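Local coordinates for protein PHO85 cyclin-10 (Saccharomyces cerevisiae, PDB 4KRD) that serves as a cyclin partner of the cyclin-dependent kinase Pho85, directing it to phosphorylate and restrain glycogen synthase and so limit glycogen accumulation, at residues L126-Q129 with E130-H134; R135-I138 with A139-L143; K166-L169 with T170-V174; L192-S195 with K196-N200. All blocks are in the same frame, centred on the assembly; numbering follows the deposited sequence.

In the fold
Contacts 1 and 2 share helix 130-148, contact 1 where the chain enters it. Contact 2 is the most thoroughly buried and relies on backbone bonds and aliphatic side chains, with one buried arginine paired to Glu-173 of contact 3; contact 1, partly buried, supplies a loop N-H with a carboxylate acceptor and joins a loop carbonyl to that carboxylate through a water. Contact 3, on helix 166-180, packs against contact 2 and also faces another protein chain, hence its mixture of leucines and charges. Contact 4, on helix 189-203, lies about 27 Å from contact 3 between centres; mostly buried, it has a serine hydroxyl bonded to a carbonyl lacking its regular helical partner.

Contact 1 of 4, residues L126-Q129 with E130-H134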
# COMPACT_ATOMS: atom_id res chain seq x y z
N LEU B 126 11.00 17.65 17.82
CA LEU B 126 11.61 18.72 17.03
C LEU B 126 10.88 20.01 17.26
O LEU B 126 9.68 20.02 17.56
CB LEU B 126 11.50 18.43 15.52
CG LEU B 126 11.99 17.11 14.93
CD1 LEU B 126 11.37 16.92 13.55
CD2 LEU B 126 13.51 17.12 14.85
N ASN B 127 11.60 21.11 17.10
CA ASN B 127 11.00 22.42 17.20
C ASN B 127 10.31 22.79 15.89
O ASN B 127 10.89 22.67 14.81
CB ASN B 127 12.05 23.46 17.56
CG ASN B 127 12.58 23.28 18.99
OD1 ASN B 127 11.98 23.75 19.94
ND2 ASN B 127 13.72 22.61 19.12
N LEU B 128 9.05 23.22 15.99
CA LEU B 128 8.34 23.80 14.85
C LEU B 128 8.39 25.33 14.94
O LEU B 128 8.09 25.89 15.99
CB LEU B 128 6.88 23.38 14.90
CG LEU B 128 5.95 23.88 13.79
CD1 LEU B 128 6.47 23.52 12.40
CD2 LEU B 128 4.55 23.32 14.02
N GLN B 129 8.75 26.00 13.84
CA GLN B 129 8.71 27.47 13.77
C GLN B 129 7.58 27.93 12.85
O GLN B 129 7.15 27.17 11.97
CB GLN B 129 10.01 28.03 13.18
CG GLN B 129 11.29 27.55 13.82
CD GLN B 129 12.51 28.12 13.10
OE1 GLN B 129 13.06 27.49 12.19
NE2 GLN B 129 12.92 29.33 13.48
N GLU B 130 7.13 29.17 13.03
CA GLU B 130 6.03 29.70 12.24
C GLU B 130 6.39 29.78 10.77
O GLU B 130 5.54 29.61 9.89
CB GLU B 130 5.57 31.08 12.73
CG GLU B 130 4.31 31.60 12.03
CD GLU B 130 3.04 30.79 12.38
OE1 GLU B 130 2.63 30.82 13.56
OE2 GLU B 130 2.46 30.14 11.48
N LYS B 131 7.67 30.04 10.49
CA LYS B 131 8.11 30.12 9.10
C LYS B 131 8.13 28.76 8.38
O LYS B 131 8.36 28.69 7.17
CB LYS B 131 9.48 30.80 9.00
CG LYS B 131 9.46 32.25 9.44
CD LYS B 131 10.53 33.06 8.74
CE LYS B 131 10.32 34.56 8.93
NZ LYS B 131 11.17 35.34 8.00
N GLU B 132 7.87 27.69 9.12
CA GLU B 132 7.85 26.33 8.54
C GLU B 132 6.44 25.84 8.29
O GLU B 132 6.23 24.84 7.59
CB GLU B 132 8.62 25.36 9.45
CG GLU B 132 10.13 25.64 9.47
CD GLU B 132 10.85 25.15 10.71
OE1 GLU B 132 10.20 24.61 11.63
OE2 GLU B 132 12.10 25.31 10.77
N VAL B 133 5.45 26.56 8.84
CA VAL B 133 4.07 26.08 8.82
C VAL B 133 3.41 25.99 7.44
O VAL B 133 2.76 24.99 7.11
CB VAL B 133 3.16 26.89 9.76
CG1 VAL B 133 1.70 26.56 9.50
CG2 VAL B 133 3.55 26.63 11.22
N HIS B 134 3.59 27.03 6.62
CA HIS B 134 2.93 27.09 5.32
C HIS B 134 3.32 25.92 4.40
O HIS B 134 2.47 25.25 3.81
CB HIS B 134 3.26 28.43 4.65
CG HIS B 134 2.50 28.68 3.39
ND1 HIS B 134 3.10 28.61 2.14
CD2 HIS B 134 1.21 29.00 3.17
CE1 HIS B 134 2.20 28.88 1.21
NE2 HIS B 134 1.04 29.12 1.81
O HOH W 1 12.67 24.09 13.63
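Gln-129 and Glu-132 are tied by two hydrogen bonds that run in opposite directions. Gln-129 N donates a hydrogen bond to Glu-132 OE1 at 3.0 Å, nearly straight (163° at the hydrogen), although it meets the carboxylate from above its plane. In return Glu-132 N bonds to Gln-129 O at 3.0 Å, the donor standing well above the carbonyl plane. Side chain and backbone thus close a small ring where the loop after strand 122-124 turns into helix 130-148. Glutamate suits the place because its side chain, extended beyond CG, carries the carboxylate back along the chain; with CG beside the backbone N (chi1 -69°) it is aimed at the residue three positions earlier.

The second kind of link is through water. Water 1 is hydrogen-bonded to Asn-127 O at 2.6 Å and to Glu-132 OE2 at 3.2 Å, though other acceptors compete for its protons.

Apolar contact completes the turn. Leu-128 CD1 rests 4.1 Å from Glu-132 CB, the two side chains lying alongside and running in opposite senses, and its approach to Val-133 CG2 is looser, 4.4 Å. Leucine and valine fit here because both pack on helix 36-54, Leu-128 on Leu-50 and Val-133 on Ile-47.

Glu-132 OE1 is also hydrogen-bonded to Tyr-71 OH. With a main-chain N-H, a hydroxyl and a water around it, this buried carboxylate is probably stabilised by neutral partners and helps fix the path of the chain into the helix.

Contact 2 of 4, residues R135-I138 with A139-L143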
# COMPACT_ATOMS: atom_id res chain seq x y z
N ARG B 135 4.62 25.67 4.30
CA ARG B 135 5.13 24.60 3.45
C ARG B 135 4.85 23.22 4.05
O ARG B 135 4.71 22.25 3.32
CB ARG B 135 6.62 24.78 3.17
CG ARG B 135 6.93 25.95 2.24
CD ARG B 135 8.42 26.05 1.95
NE ARG B 135 8.72 27.10 0.98
CZ ARG B 135 9.93 27.33 0.48
NH1 ARG B 135 10.96 26.58 0.84
NH2 ARG B 135 10.09 28.31 -0.40
N MET B 136 4.79 23.16 5.38
CA MET B 136 4.44 21.91 6.06
C MET B 136 3.01 21.48 5.75
O MET B 136 2.73 20.29 5.55
CB MET B 136 4.62 22.07 7.57
CG MET B 136 4.32 20.81 8.38
SD MET B 136 5.45 19.43 8.06
CE MET B 136 7.01 20.14 8.58
N ILE B 137 2.10 22.44 5.72
CA ILE B 137 0.70 22.18 5.37
C ILE B 137 0.58 21.63 3.96
O ILE B 137 -0.11 20.65 3.72
CB ILE B 137 -0.15 23.46 5.51
CG1 ILE B 137 -0.37 23.77 7.00
CG2 ILE B 137 -1.48 23.31 4.80
CD1 ILE B 137 -0.91 25.18 7.26
N ILE B 138 1.25 22.29 3.02
CA ILE B 138 1.31 21.83 1.64
C ILE B 138 1.74 20.36 1.55
O ILE B 138 1.06 19.54 0.94
CB ILE B 138 2.26 22.71 0.84
CG1 ILE B 138 1.69 24.13 0.74
CG2 ILE B 138 2.48 22.16 -0.56
CD1 ILE B 138 2.56 25.06 -0.08
N ALA B 139 2.87 20.03 2.17
CA ALA B 139 3.41 18.66 2.12
C ALA B 139 2.51 17.62 2.77
O ALA B 139 2.29 16.53 2.21
CB ALA B 139 4.81 18.63 2.76
N ALA B 140 1.97 17.93 3.95
CA ALA B 140 1.17 16.97 4.70
C ALA B 140 -0.15 16.67 3.99
O ALA B 140 -0.62 15.53 3.98
CB ALA B 140 0.93 17.45 6.13
N VAL B 141 -0.74 17.69 3.40
CA VAL B 141 -1.96 17.46 2.64
C VAL B 141 -1.67 16.62 1.40
O VAL B 141 -2.40 15.70 1.11
CB VAL B 141 -2.69 18.76 2.24
CG1 VAL B 141 -3.80 18.47 1.22
CG2 VAL B 141 -3.25 19.47 3.49
N ARG B 142 -0.59 16.94 0.69
CA ARG B 142 -0.29 16.27 -0.57
C ARG B 142 0.06 14.81 -0.34
O ARG B 142 -0.45 13.92 -1.03
CB ARG B 142 0.83 17.00 -1.33
CG ARG B 142 1.23 16.35 -2.66
CD ARG B 142 0.07 16.31 -3.66
NE ARG B 142 0.54 16.02 -5.02
CZ ARG B 142 -0.26 15.81 -6.05
NH1 ARG B 142 -1.58 15.85 -5.88
NH2 ARG B 142 0.24 15.54 -7.25
N LEU B 143 0.90 14.55 0.66
CA LEU B 143 1.31 13.20 0.99
C LEU B 143 0.10 12.39 1.45
O LEU B 143 -0.07 11.23 1.10
CB LEU B 143 2.39 13.24 2.09
CG LEU B 143 3.49 12.17 2.08
CD1 LEU B 143 3.94 11.90 0.65
CD2 LEU B 143 4.68 12.60 2.95
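Met-136 O takes the N-H of Ala-140 at 3.0 Å, and the bonds beside it repeat the pattern: Val-141 N to Ile-137 O at 3.0 Å, Ala-139 N to Arg-135 O and Arg-142 N to Ile-138 O both at 3.1 Å. All are close to straight, the regular i to i+4 ladder of an alpha-helix.

Val-141 lies along the turn before it. Its CG1 points opposite the backbone N (chi1 169°), which brings CG2 beside that N and over Ile-137 O at 3.4 Å. The same methyl reaches Ile-137 CG2 at 4.4 Å, the side-chain contact between the two turns; beta-branched residues keep such methyls close to the helix backbone.

This is a middle stretch of helix 130-148 in the largely helical cyclin fold, surrounded by other helices. Met-136 packs on Ile-109 and Leu-112 of helix 99-113, Ile-137 on Leu-88 of helix 84-95, and Val-141 on Phe-158 of helix 155-162, so aliphatic side chains are suited to several faces of this turn. Ala-139, with no side chain beyond CB, lets helix 166-180 come close, its methyl packing on the carbonyl oxygen of Leu-172.

Arg-142 is the buried charge. Its aliphatic part starts beside Ile-138 O, then bends at chi2 (62°) and carries the guanidinium away from the turn. There NE forms a salt bridge with Glu-173 OE2 and NH1 bonds to His-153 O, partners that probably offset the cost of burying an arginine.

Contact 3 of 4, residues K166-L169 with T170-V174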
# COMPACT_ATOMS: atom_id res chain seq x y z
N LYS B 166 5.88 23.51 -9.40
CA LYS B 166 5.78 22.06 -9.36
C LYS B 166 7.07 21.48 -8.79
O LYS B 166 7.05 20.47 -8.09
CB LYS B 166 5.49 21.52 -10.75
CG LYS B 166 4.11 21.92 -11.26
CD LYS B 166 3.81 21.28 -12.59
CE LYS B 166 4.80 21.74 -13.64
NZ LYS B 166 4.69 23.21 -13.90
N ARG B 167 8.18 22.14 -9.07
CA ARG B 167 9.48 21.68 -8.58
C ARG B 167 9.54 21.75 -7.05
O ARG B 167 10.00 20.81 -6.40
CB ARG B 167 10.61 22.49 -9.23
CG ARG B 167 11.92 22.52 -8.45
CD ARG B 167 13.07 23.03 -9.34
NE ARG B 167 13.44 22.07 -10.39
CZ ARG B 167 12.93 22.04 -11.62
NH1 ARG B 167 12.01 22.92 -12.00
NH2 ARG B 167 13.35 21.13 -12.49
N LEU B 168 9.05 22.84 -6.48
CA LEU B 168 8.98 22.97 -5.03
C LEU B 168 8.05 21.91 -4.41
O LEU B 168 8.39 21.30 -3.40
CB LEU B 168 8.53 24.38 -4.62
CG LEU B 168 8.42 24.62 -3.11
CD1 LEU B 168 9.73 24.36 -2.40
CD2 LEU B 168 7.92 26.02 -2.81
N LEU B 169 6.89 21.71 -5.01
CA LEU B 169 5.93 20.72 -4.52
C LEU B 169 6.57 19.34 -4.40
O LEU B 169 6.42 18.65 -3.39
CB LEU B 169 4.69 20.66 -5.42
CG LEU B 169 3.60 19.66 -5.00
CD1 LEU B 169 3.19 19.84 -3.54
CD2 LEU B 169 2.38 19.75 -5.90
N THR B 170 7.29 18.94 -5.43
CA THR B 170 8.01 17.68 -5.40
C THR B 170 9.02 17.65 -4.27
O THR B 170 9.14 16.65 -3.56
CB THR B 170 8.70 17.40 -6.75
OG1 THR B 170 7.70 17.40 -7.77
CG2 THR B 170 9.44 16.06 -6.73
N LYS B 171 9.75 18.73 -4.11
CA LYS B 171 10.74 18.82 -3.08
C LYS B 171 10.13 18.70 -1.68
O LYS B 171 10.70 18.11 -0.81
CB LYS B 171 11.50 20.12 -3.23
CG LYS B 171 12.61 20.29 -2.27
CD LYS B 171 13.27 21.63 -2.39
CE LYS B 171 14.23 21.65 -3.53
NZ LYS B 171 14.40 23.01 -4.17
N LEU B 172 8.97 19.29 -1.50
CA LEU B 172 8.26 19.24 -0.23
C LEU B 172 7.66 17.85 0.08
O LEU B 172 7.76 17.39 1.21
CB LEU B 172 7.19 20.32 -0.16
CG LEU B 172 7.73 21.76 -0.14
CD1 LEU B 172 6.59 22.74 -0.07
CD2 LEU B 172 8.74 21.96 1.02
N GLU B 173 7.05 17.21 -0.91
CA GLU B 173 6.58 15.82 -0.74
C GLU B 173 7.68 14.93 -0.21
O GLU B 173 7.49 14.17 0.73
CB GLU B 173 6.11 15.20 -2.05
CG GLU B 173 4.90 15.82 -2.69
CD GLU B 173 4.58 15.17 -4.03
OE1 GLU B 173 5.51 14.85 -4.79
OE2 GLU B 173 3.38 14.98 -4.33
N VAL B 174 8.84 14.98 -0.86
CA VAL B 174 9.94 14.09 -0.53
C VAL B 174 10.56 14.45 0.81
O VAL B 174 10.97 13.57 1.56
CB VAL B 174 11.02 14.09 -1.63
CG1 VAL B 174 12.22 13.28 -1.19
CG2 VAL B 174 10.45 13.55 -2.93
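Leu-172 lays its branched end across Leu-168, one turn earlier on helix 166-180. Its CD1 lies 4.0 Å from Leu-168 CG, and its CG is equally close to Leu-168 CD1. The first torsions differ: CG of Leu-168 is anti to the backbone N (chi1 180°), whereas that of Leu-172 sits beside its own N (chi1 -66°), so the two chains lean together at an angle. Leu-172 CG also rests on Leu-168 O at 3.4 Å.

Underneath, the backbone is firmly bonded. Leu-172 N meets Leu-168 O at 2.8 Å, and Glu-173 N meets Leu-169 O at 2.9 Å. Lys-171 N bonds to Arg-167 O at 3.1 Å.

The side chains divide by face. Leucines suit the inward one, where Leu-172 CD1 touches Arg-135 CB and Leu-169 CD1 meets Ile-138 CG2, both on helix 130-148. Replacing Leu-172 by alanine would probably open a gap beside Leu-168 and strip apolar cover from the aliphatic stem of Arg-135. Charged residues occupy another face: Arg-167 forms a salt bridge with an acidic side chain of another protein chain, presumably Pho85, and Glu-173 OE1 accepts a hydrogen bond from the backbone of that chain. Glu-173 OE2 turns to its own fold, where Lys-146 joins Arg-142 as a salt-bridge partner.

Such a split between leucines and charges is characteristic of an amphipathic helix, here one of the cyclin fold that packs on helix 130-148 while meeting the partner protein.

Contact 4 of 4, residues L192-S195 with K196-N200; sequences LAAS and KLLLN
Helix 189-203, near the C-terminus of the chain, has a turn in which one carbonyl serves two N-H groups. Ala-193 O takes Leu-197 N at 3.1 Å, in a straight bond lying in the carbonyl plane, and also Lys-196 N in a weak, bent one at 3.0 Å (133°). The regular partner of Lys-196 N is missed, for Leu-192 O stands 4.2 Å from it. That carbonyl is met instead by Ser-195, whose OG donates to Leu-192 O at 2.8 Å and whose backbone N adds a weak bond. The hydroxyl occupies the crowded position between backbone N and carbonyl carbon (chi1 70°), from which it can reach the preceding turn. Leu-198 N makes the next i to i+4 bond, to Ala-194 O at 2.8 Å.

With alanine in place of Ser-195, Leu-192 O would lose the hydroxyl and is likely to be left with little more than the weak bond from the backbone N.

Two alanine-leucine pairs run along the helix. Leu-198 CD1 is 4.2 Å from Ala-194 CB, and Leu-197 CD1 reaches Ala-193 CB at 4.4 Å. Small alanines suit a buried face, where Ala-194 packs on Leu-22 and Ile-25. Lys-196, fully extended, carries its amine to a salt bridge with Glu-38. Serine hydroxyls inside helices commonly bond to a carbonyl three or four residues back, here in a C-terminal helix packed on helices 36-54 and 99-113.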
# COMPACT_ATOMS: atom_id res chain seq x y z
N LEU B 192 -6.20 7.40 12.34
CA LEU B 192 -7.27 8.37 12.15
C LEU B 192 -7.76 8.86 13.51
O LEU B 192 -7.93 10.07 13.73
CB LEU B 192 -8.44 7.77 11.36
CG LEU B 192 -8.21 7.44 9.88
CD1 LEU B 192 -9.52 7.21 9.16
CD2 LEU B 192 -7.44 8.55 9.22
N ALA B 193 -7.96 7.91 14.42
CA ALA B 193 -8.42 8.24 15.77
C ALA B 193 -7.39 9.06 16.52
O ALA B 193 -7.72 10.08 17.12
CB ALA B 193 -8.76 6.99 16.54
N ALA B 194 -6.14 8.60 16.49
CA ALA B 194 -5.05 9.26 17.21
C ALA B 194 -4.93 10.74 16.90
O ALA B 194 -4.56 11.53 17.77
CB ALA B 194 -3.72 8.55 16.95
N SER B 195 -5.25 11.14 15.66
CA SER B 195 -5.12 12.55 15.29
C SER B 195 -5.92 13.45 16.24
O SER B 195 -5.45 14.52 16.63
CB SER B 195 -5.52 12.80 13.83
OG SER B 195 -6.91 12.66 13.63
N LYS B 196 -7.12 13.00 16.60
CA LYS B 196 -7.95 13.76 17.53
C LYS B 196 -7.59 13.50 19.00
O LYS B 196 -7.61 14.42 19.82
CB LYS B 196 -9.44 13.48 17.29
CG LYS B 196 -10.35 14.34 18.17
CD LYS B 196 -11.84 14.04 17.93
CE LYS B 196 -12.71 14.97 18.79
NZ LYS B 196 -14.16 14.81 18.51
N LEU B 197 -7.26 12.26 19.34
CA LEU B 197 -6.90 11.95 20.71
C LEU B 197 -5.60 12.64 21.16
O LEU B 197 -5.49 13.08 22.31
CB LEU B 197 -6.82 10.43 20.92
CG LEU B 197 -8.09 9.65 20.52
CD1 LEU B 197 -7.93 8.15 20.73
CD2 LEU B 197 -9.33 10.16 21.27
N LEU B 198 -4.62 12.76 20.26
CA LEU B 198 -3.38 13.46 20.60
C LEU B 198 -3.60 14.97 20.78
O LEU B 198 -2.94 15.61 21.60
CB LEU B 198 -2.28 13.22 19.55
CG LEU B 198 -1.79 11.77 19.43
CD1 LEU B 198 -1.02 11.56 18.13
CD2 LEU B 198 -0.94 11.38 20.63
N LEU B 199 -4.50 15.53 19.99
CA LEU B 199 -4.85 16.93 20.09
C LEU B 199 -5.50 17.22 21.45
O LEU B 199 -5.21 18.23 22.09
CB LEU B 199 -5.81 17.31 18.97
CG LEU B 199 -6.49 18.67 19.11
CD1 LEU B 199 -5.45 19.77 19.08
CD2 LEU B 199 -7.53 18.86 18.02
N ASN B 200 -6.38 16.32 21.87
CA ASN B 200 -7.00 16.44 23.19
C ASN B 200 -5.96 16.38 24.30
O ASN B 200 -6.00 17.19 25.24
CB ASN B 200 -8.09 15.37 23.40
CG ASN B 200 -9.33 15.63 22.54
OD1 ASN B 200 -9.46 16.69 21.93
ND2 ASN B 200 -10.24 14.67 22.51